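Local coordinates for cysteine protease (PDB 5HU4), which anchors surface proteins to the bacterial cell wall, cleaving their C-terminal sorting signal and transferring them through a thioester-linked covalent intermediate, at residues A31-S36 against Y45-H50. Numbering follows the deposited sequence.
Sequences ATTMRS and YPLAGH
Ala-48, Pro-46 and Met-34 bury the most surface here, and Met-34 touches both of the others. Its CB lies 4.1 Å from CG of Pro-46, while its CE comes within 3.7 Å of CB of Ala-48. Two torsions explain this reach: CG stands anti to the carbonyl carbon (chi1 -67°), which sends the chain along residues 46-48, and the bend at chi3 (101°) turns the methyl toward Ala-48. SD also passes close to the Ala-48 methyl, so CG, sulfur and CE together run over it. Thr-32, two residues before Met-34 in the same segment, also touches this methyl, OG1 lying 3.7 Å from Ala-48 CB; that hydroxyl is hydrogen-bonded to Thr-22. Thr-32 and Ala-48 form an antiparallel hydrogen-bonded pair: Thr-32 N reaches Ala-48 O at 2.8 Å, and Ala-48 N returns a bond to Thr-32 O. The strand pieces 31-33 and 45-48 run 135° apart, well short of strictly antiparallel, consistent with a short, twisted pairing. These strands, 31-33 and 44-48, form a beta hairpin within the beta-barrel fold of class A sortases; 31-33 also bonds to 14-19, and 44-48 to 105-111. Just beyond Ala-48 the second strand leads into His-50, a catalytic proton donor/acceptor, and the Ala-48 side chain lies about 8 Å from that of the nucleophile Cys-111. At the other end, Arg-35 crosses Pro-46 at about a right angle, NH1 lying 3.5 Å from Pro-46 CD. Its guanidinium is held by a salt bridge to Asp-37 and hydrogen bonds to Ile-98 O and Asn-100. On the face carrying Thr-33 and Leu-47, the Tyr-45 hydroxyl oxygen OH approaches Thr-33 CG2 to 3.5 Å, and Leu-47 CD2 packs 3.7 Å from Thr-33 N.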
ATOM      1  N   ALA A  31      -2.805   5.298   3.947  1.00 16.74           N
ATOM      2  CA  ALA A  31      -3.127   4.538   2.745  1.00 19.82           C
ATOM      3  C   ALA A  31      -4.633   4.311   2.663  1.00 21.60           C
ATOM      4  O   ALA A  31      -5.298   4.149   3.687  1.00 22.04           O
ATOM      5  CB  ALA A  31      -2.381   3.214   2.731  1.00 20.00           C
ATOM      6  N   THR A  32      -5.170   4.308   1.447  1.00 20.84           N
ATOM      7  CA  THR A  32      -6.610   4.181   1.255  1.00 19.72           C
ATOM      8  C   THR A  32      -6.971   3.114   0.226  1.00 20.79           C
ATOM      9  O   THR A  32      -6.384   3.056  -0.855  1.00 20.88           O
ATOM     10  CB  THR A  32      -7.235   5.519   0.813  1.00 20.21           C
ATOM     11  OG1 THR A  32      -6.624   5.955  -0.408  1.00 21.87           O
ATOM     12  CG2 THR A  32      -7.035   6.585   1.881  1.00 20.03           C
ATOM     13  N   THR A  33      -7.941   2.272   0.574  1.00 20.28           N
ATOM     14  CA  THR A  33      -8.460   1.267  -0.346  1.00 22.56           C
ATOM     15  C   THR A  33      -9.104   1.943  -1.552  1.00 22.55           C
ATOM     16  O   THR A  33      -9.596   3.067  -1.447  1.00 20.55           O
ATOM     17  CB  THR A  33      -9.490   0.352   0.338  1.00 20.81           C
ATOM     18  OG1 THR A  33     -10.630   1.126   0.734  1.00 21.12           O
ATOM     19  CG2 THR A  33      -8.882  -0.312   1.565  1.00 20.72           C
ATOM     20  N   MET A  34      -9.104   1.259  -2.692  1.00 22.09           N
ATOM     21  CA  MET A  34      -9.567   1.871  -3.933  1.00 21.78           C
ATOM     22  C   MET A  34     -10.792   1.174  -4.525  1.00 23.92           C
ATOM     23  O   MET A  34     -11.458   1.720  -5.405  1.00 28.27           O
ATOM     24  CB  MET A  34      -8.430   1.899  -4.955  1.00 21.01           C
ATOM     25  CG  MET A  34      -7.297   2.830  -4.556  1.00 22.83           C
ATOM     26  SD  MET A  34      -5.988   2.932  -5.789  1.00 33.23           S
ATOM     27  CE  MET A  34      -6.406   4.481  -6.582  1.00 24.19           C
ATOM     28  N   ARG A  35     -11.087  -0.031  -4.047  1.00 20.93           N
ATOM     29  CA  ARG A  35     -12.332  -0.699  -4.405  1.00 21.70           C
ATOM     30  C   ARG A  35     -13.103  -1.083  -3.149  1.00 24.70           C
ATOM     31  O   ARG A  35     -12.513  -1.437  -2.130  1.00 23.33           O
ATOM     32  CB  ARG A  35     -12.077  -1.942  -5.261  1.00 23.13           C
ATOM     33  CG  ARG A  35     -11.153  -1.728  -6.445  1.00 25.67           C
ATOM     34  CD  ARG A  35     -11.312  -2.846  -7.468  1.00 26.33           C
ATOM     35  NE  ARG A  35     -11.570  -4.134  -6.832  1.00 25.28           N
ATOM     36  CZ  ARG A  35     -10.622  -4.988  -6.459  1.00 25.40           C
ATOM     37  NH1 ARG A  35      -9.345  -4.694  -6.660  1.00 25.00           N
ATOM     38  NH2 ARG A  35     -10.952  -6.135  -5.885  1.00 23.07           N
ATOM     39  N   SER A  36     -14.427  -1.012  -3.232  1.00 23.66           N
ATOM     40  CA  SER A  36     -15.290  -1.337  -2.103  1.00 22.38           C
ATOM     41  C   SER A  36     -15.215  -2.816  -1.735  1.00 26.21           C
ATOM     42  O   SER A  36     -15.532  -3.202  -0.610  1.00 28.57           O
ATOM     43  CB  SER A  36     -16.739  -0.955  -2.418  1.00 26.91           C
ATOM     44  OG  SER A  36     -17.259  -1.761  -3.463  1.00 24.33           O
ATOM     45  N   TYR A  45      -5.177  -6.106  -3.983  1.00 20.69           N
ATOM     46  CA  TYR A  45      -5.496  -5.169  -2.915  1.00 21.58           C
ATOM     47  C   TYR A  45      -4.848  -3.818  -3.193  1.00 20.15           C
ATOM     48  O   TYR A  45      -3.778  -3.518  -2.664  1.00 20.55           O
ATOM     49  CB  TYR A  45      -5.034  -5.717  -1.562  1.00 20.06           C
ATOM     50  CG  TYR A  45      -5.658  -5.022  -0.372  1.00 21.87           C
ATOM     51  CD1 TYR A  45      -6.909  -5.401   0.099  1.00 21.42           C
ATOM     52  CD2 TYR A  45      -4.997  -3.992   0.281  1.00 20.83           C
ATOM     53  CE1 TYR A  45      -7.484  -4.771   1.187  1.00 20.86           C
ATOM     54  CE2 TYR A  45      -5.565  -3.355   1.369  1.00 22.87           C
ATOM     55  CZ  TYR A  45      -6.807  -3.749   1.818  1.00 20.43           C
ATOM     56  OH  TYR A  45      -7.372  -3.116   2.901  1.00 18.55           O
ATOM     57  N   PRO A  46      -5.496  -2.998  -4.035  1.00 20.02           N
ATOM     58  CA  PRO A  46      -4.944  -1.695  -4.417  1.00 19.26           C
ATOM     59  C   PRO A  46      -5.033  -0.671  -3.291  1.00 22.07           C
ATOM     60  O   PRO A  46      -6.069  -0.557  -2.634  1.00 21.20           O
ATOM     61  CB  PRO A  46      -5.818  -1.281  -5.603  1.00 20.50           C
ATOM     62  CG  PRO A  46      -7.121  -1.947  -5.349  1.00 21.31           C
ATOM     63  CD  PRO A  46      -6.797  -3.255  -4.677  1.00 20.02           C
ATOM     64  N   LEU A  47      -3.945   0.059  -3.073  1.00 19.51           N
ATOM     65  CA  LEU A  47      -3.907   1.097  -2.052  1.00 19.69           C
ATOM     66  C   LEU A  47      -3.332   2.388  -2.617  1.00 19.60           C
ATOM     67  O   LEU A  47      -2.309   2.376  -3.300  1.00 22.42           O
ATOM     68  CB  LEU A  47      -3.084   0.641  -0.843  1.00 22.09           C
ATOM     69  CG  LEU A  47      -3.707  -0.437   0.043  1.00 21.31           C
ATOM     70  CD1 LEU A  47      -2.680  -0.991   1.020  1.00 19.23           C
ATOM     71  CD2 LEU A  47      -4.911   0.123   0.781  1.00 17.05           C
ATOM     72  N   ALA A  48      -3.999   3.501  -2.330  1.00 18.35           N
ATOM     73  CA  ALA A  48      -3.529   4.806  -2.772  1.00 17.98           C
ATOM     74  C   ALA A  48      -2.984   5.605  -1.595  1.00 19.27           C
ATOM     75  O   ALA A  48      -3.522   5.549  -0.490  1.00 22.04           O
ATOM     76  CB  ALA A  48      -4.648   5.569  -3.463  1.00 17.33           C
ATOM     77  N   GLY A  49      -1.909   6.344  -1.841  1.00 19.60           N
ATOM     78  CA  GLY A  49      -1.307   7.192  -0.830  1.00 20.89           C
ATOM     79  C   GLY A  49      -0.698   8.417  -1.479  1.00 22.05           C
ATOM     80  O   GLY A  49       0.020   8.307  -2.471  1.00 23.01           O
ATOM     81  N   HIS A  50      -0.987   9.586  -0.922  1.00 20.35           N
ATOM     82  CA  HIS A  50      -0.549  10.840  -1.523  1.00 21.82           C
ATOM     83  C   HIS A  50       0.968  10.989  -1.506  1.00 23.23           C
ATOM     84  O   HIS A  50       1.648  10.481  -0.613  1.00 21.41           O
ATOM     85  CB  HIS A  50      -1.191  12.028  -0.806  1.00 20.01           C
ATOM     86  CG  HIS A  50      -1.238  13.279  -1.635  1.00 26.91           C
ATOM     87  ND1 HIS A  50      -2.014  13.391  -2.761  1.00 26.44           N
ATOM     88  CD2 HIS A  50      -0.591  14.461  -1.491  1.00 24.29           C
ATOM     89  CE1 HIS A  50      -1.852  14.602  -3.284  1.00 26.64           C
ATOM     90  NE2 HIS A  50      -0.997  15.262  -2.533  1.00 29.85           N
TER